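Local coordinates for 4-oxalocrotonate decarboxylase NahK (Pseudomonas putida, PDB 5D2K), which catalyses the metal-assisted decarboxylation of (3E)-2-oxohex-3-enedioate to 2-oxopent-4-enoate and carbon dioxide in naphthalene degradation, at residues A245-R257 with L261-I269. The protein carries 1 engineered substitution. Sequence-based numbering, arbitrary orientation.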
# COMPACT_ATOMS: atom_id res chain seq x y z
N ALA A 245 1.14 3.19 -11.69
CA ALA A 245 0.18 2.09 -11.65
C ALA A 245 -0.47 1.88 -13.02
O ALA A 245 -0.64 2.82 -13.80
CB ALA A 245 -0.86 2.36 -10.59
N VAL A 246 -0.82 0.63 -13.32
CA VAL A 246 -1.35 0.24 -14.63
C VAL A 246 -2.71 -0.44 -14.47
O VAL A 246 -2.85 -1.36 -13.67
CB VAL A 246 -0.37 -0.71 -15.33
CG1 VAL A 246 -0.99 -1.34 -16.57
CG2 VAL A 246 0.94 0.02 -15.66
N PRO A 247 -3.72 0.01 -15.23
CA PRO A 247 -5.05 -0.60 -15.09
C PRO A 247 -5.07 -2.08 -15.51
O PRO A 247 -4.31 -2.52 -16.39
CB PRO A 247 -5.93 0.25 -16.01
CG PRO A 247 -5.00 0.90 -16.96
CD PRO A 247 -3.69 1.08 -16.25
N VAL A 248 -5.89 -2.87 -14.82
CA VAL A 248 -6.08 -4.27 -15.16
C VAL A 248 -7.57 -4.57 -15.27
O VAL A 248 -8.41 -3.88 -14.66
CB VAL A 248 -5.43 -5.23 -14.14
CG1 VAL A 248 -3.90 -5.20 -14.29
CG2 VAL A 248 -5.87 -4.88 -12.72
N ALA A 249 -7.90 -5.60 -16.05
CA ALA A 249 -9.28 -5.93 -16.36
C ALA A 249 -9.40 -7.43 -16.64
O ALA A 249 -8.39 -8.10 -16.87
CB ALA A 249 -9.76 -5.11 -17.56
N PRO A 250 -10.64 -7.97 -16.61
CA PRO A 250 -10.79 -9.40 -16.88
C PRO A 250 -10.10 -9.85 -18.16
O PRO A 250 -10.20 -9.16 -19.19
CB PRO A 250 -12.31 -9.57 -16.99
CG PRO A 250 -12.85 -8.52 -16.08
CD PRO A 250 -11.92 -7.34 -16.26
N GLY A 251 -9.38 -10.96 -18.08
CA GLY A 251 -8.64 -11.47 -19.23
C GLY A 251 -7.16 -11.11 -19.24
O GLY A 251 -6.37 -11.74 -19.95
N ASP A 252 -6.78 -10.10 -18.47
CA ASP A 252 -5.37 -9.69 -18.43
C ASP A 252 -4.48 -10.67 -17.66
O ASP A 252 -4.91 -11.29 -16.69
CB ASP A 252 -5.21 -8.30 -17.79
CG ASP A 252 -5.76 -7.18 -18.64
OD1 ASP A 252 -5.91 -7.36 -19.88
OD2 ASP A 252 -6.03 -6.09 -18.08
N ASN A 253 -3.23 -10.78 -18.09
CA ASN A 253 -2.22 -11.46 -17.29
C ASN A 253 -1.07 -10.50 -17.09
O ASN A 253 -0.77 -9.66 -17.95
CB ASN A 253 -1.75 -12.75 -17.95
CG ASN A 253 -1.04 -12.52 -19.25
OD1 ASN A 253 0.18 -12.32 -19.28
ND2 ASN A 253 -1.80 -12.54 -20.34
N ILE A 254 -0.43 -10.58 -15.94
CA ILE A 254 0.72 -9.74 -15.68
C ILE A 254 1.88 -10.57 -15.16
O ILE A 254 1.70 -11.62 -14.54
CB ILE A 254 0.37 -8.59 -14.68
CG1 ILE A 254 -0.01 -9.12 -13.29
CG2 ILE A 254 -0.76 -7.72 -15.25
CD1 ILE A 254 1.11 -9.03 -12.28
N THR A 255 3.09 -10.10 -15.46
CA THR A 255 4.30 -10.66 -14.90
C THR A 255 5.22 -9.52 -14.55
O THR A 255 5.53 -8.69 -15.40
CB THR A 255 5.01 -11.61 -15.87
OG1 THR A 255 4.18 -12.74 -16.15
CG2 THR A 255 6.34 -12.08 -15.29
N VAL A 256 5.67 -9.46 -13.30
CA VAL A 256 6.64 -8.45 -12.92
C VAL A 256 7.97 -9.12 -12.59
O VAL A 256 8.05 -9.98 -11.71
CB VAL A 256 6.16 -7.62 -11.72
CG1 VAL A 256 7.21 -6.58 -11.38
CG2 VAL A 256 4.83 -6.94 -12.04
N ARG A 257 9.02 -8.75 -13.32
CA ARG A 257 10.32 -9.38 -13.17
C ARG A 257 11.19 -8.54 -12.25
O ARG A 257 11.31 -7.32 -12.43
CB ARG A 257 11.00 -9.56 -14.53
CG ARG A 257 10.12 -10.29 -15.54
CD ARG A 257 10.83 -10.51 -16.86
NE ARG A 257 9.90 -11.08 -17.82
CZ ARG A 257 9.55 -12.36 -17.85
NH1 ARG A 257 10.07 -13.21 -16.97
NH2 ARG A 257 8.69 -12.80 -18.75
N LEU A 261 15.74 -11.89 -8.67
CA LEU A 261 14.78 -12.43 -7.71
C LEU A 261 13.55 -13.05 -8.38
O LEU A 261 12.50 -13.16 -7.76
CB LEU A 261 14.31 -11.34 -6.74
CG LEU A 261 15.36 -10.72 -5.81
CD1 LEU A 261 14.71 -9.60 -4.99
CD2 LEU A 261 15.98 -11.77 -4.91
N GLY A 262 13.68 -13.46 -9.63
CA GLY A 262 12.57 -14.14 -10.29
C GLY A 262 11.44 -13.20 -10.67
O GLY A 262 11.67 -12.03 -10.98
N SER A 263 10.21 -13.70 -10.64
CA SER A 263 9.08 -12.91 -11.09
C SER A 263 7.83 -13.18 -10.27
O SER A 263 7.71 -14.23 -9.66
CB SER A 263 8.79 -13.17 -12.57
OG SER A 263 8.47 -14.53 -12.79
N VAL A 264 6.93 -12.21 -10.29
CA VAL A 264 5.60 -12.31 -9.68
C VAL A 264 4.56 -12.26 -10.79
O VAL A 264 4.63 -11.38 -11.64
CB VAL A 264 5.34 -11.17 -8.67
CG1 VAL A 264 3.97 -11.31 -8.02
CG2 VAL A 264 6.45 -11.11 -7.62
N SER A 265 3.61 -13.18 -10.80
CA SER A 265 2.61 -13.24 -11.87
C SER A 265 1.20 -13.33 -11.30
O SER A 265 1.01 -13.78 -10.17
CB SER A 265 2.86 -14.44 -12.79
OG SER A 265 4.10 -14.37 -13.45
N ALA A 266 0.22 -12.94 -12.11
CA ALA A 266 -1.18 -13.08 -11.75
C ALA A 266 -2.03 -12.97 -12.99
O ALA A 266 -1.58 -12.43 -14.02
CB ALA A 266 -1.60 -12.03 -10.73
N ARG A 267 -3.24 -13.51 -12.93
CA ARG A 267 -4.18 -13.28 -14.00
C ARG A 267 -5.50 -12.80 -13.43
O ARG A 267 -5.79 -13.01 -12.24
CB ARG A 267 -4.37 -14.52 -14.87
CG ARG A 267 -4.97 -15.72 -14.19
CD ARG A 267 -5.29 -16.76 -15.27
NE ARG A 267 -5.87 -17.98 -14.74
CZ ARG A 267 -7.17 -18.27 -14.77
NH1 ARG A 267 -7.61 -19.40 -14.25
NH2 ARG A 267 -8.03 -17.42 -15.31
N PHE A 268 -6.27 -12.14 -14.27
CA PHE A 268 -7.49 -11.48 -13.85
C PHE A 268 -8.71 -12.01 -14.58
O PHE A 268 -8.64 -12.31 -15.77
CB PHE A 268 -7.35 -9.97 -14.06
CG PHE A 268 -6.25 -9.36 -13.23
CD1 PHE A 268 -4.93 -9.39 -13.68
CD2 PHE A 268 -6.53 -8.82 -11.99
CE1 PHE A 268 -3.91 -8.86 -12.90
CE2 PHE A 268 -5.51 -8.28 -11.21
CZ PHE A 268 -4.21 -8.30 -11.66
N ILE A 269 -9.81 -12.17 -13.86
CA ILE A 269 -11.07 -12.59 -14.47
C ILE A 269 -12.19 -11.67 -14.01
O ILE A 269 -11.98 -10.80 -13.17
CB ILE A 269 -11.44 -14.05 -14.13
CG1 ILE A 269 -11.60 -14.22 -12.62
CG2 ILE A 269 -10.40 -15.00 -14.68
CD1 ILE A 269 -12.14 -15.58 -12.23
OXT ILE A 269 -13.33 -11.76 -14.48
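The Phe268 ring lies with one face against Val248, whose CB stands 4.0 Å from the ring centroid, almost on the normal; Val248 CG2 reaches 3.7 Å from Phe268 CE2. At the ring's edge, in its plane, sit Asp252 O and Ile254 CG1, the latter 3.9 Å from Phe268 CE1. CG of Phe268 is turned anti to its own carbonyl carbon (chi1 -62°), which directs the ring toward the 245-257 segment, where it meets Val248. Replacing Phe268 by an alanine is likely to open a gap beside Val248 and leave Ile254 CG1 without its aromatic neighbour. A second flat group, the Arg257 guanidinium, has Thr255 CG2 over the centre of one face and forms a salt bridge with Glu195.

The backbones run antiparallel as a beta hairpin. Ile254 pairs with Ala266 and Val256 with Val264, two bonds each; Val256 N meets Val264 O at 2.7 Å, nearly straight (171°). On the face carrying Asn253, Thr255 and Arg257, one of two conformers of Ser265 brings its OG 3.2 Å from Thr255 OG1, a hydrogen bond that is doubtful beyond that conformer. Just before strand 253-257, a type II turn from Ala249 to Asp252 presents Gly251 N to Phe268 O (2.8 Å), from above the carbonyl plane. Asp252 OD2 accepts Ala249 N across this turn.

Strand 253-258 is flanked by 263-268 and 191-196, while 101-103 lies beyond 263-268. Ile254, Val256 and Val264 point the other way, packing this sheet onto strands 112-121 and 139-149, which carry the magnesium ligands Glu114, Glu116 and Glu147.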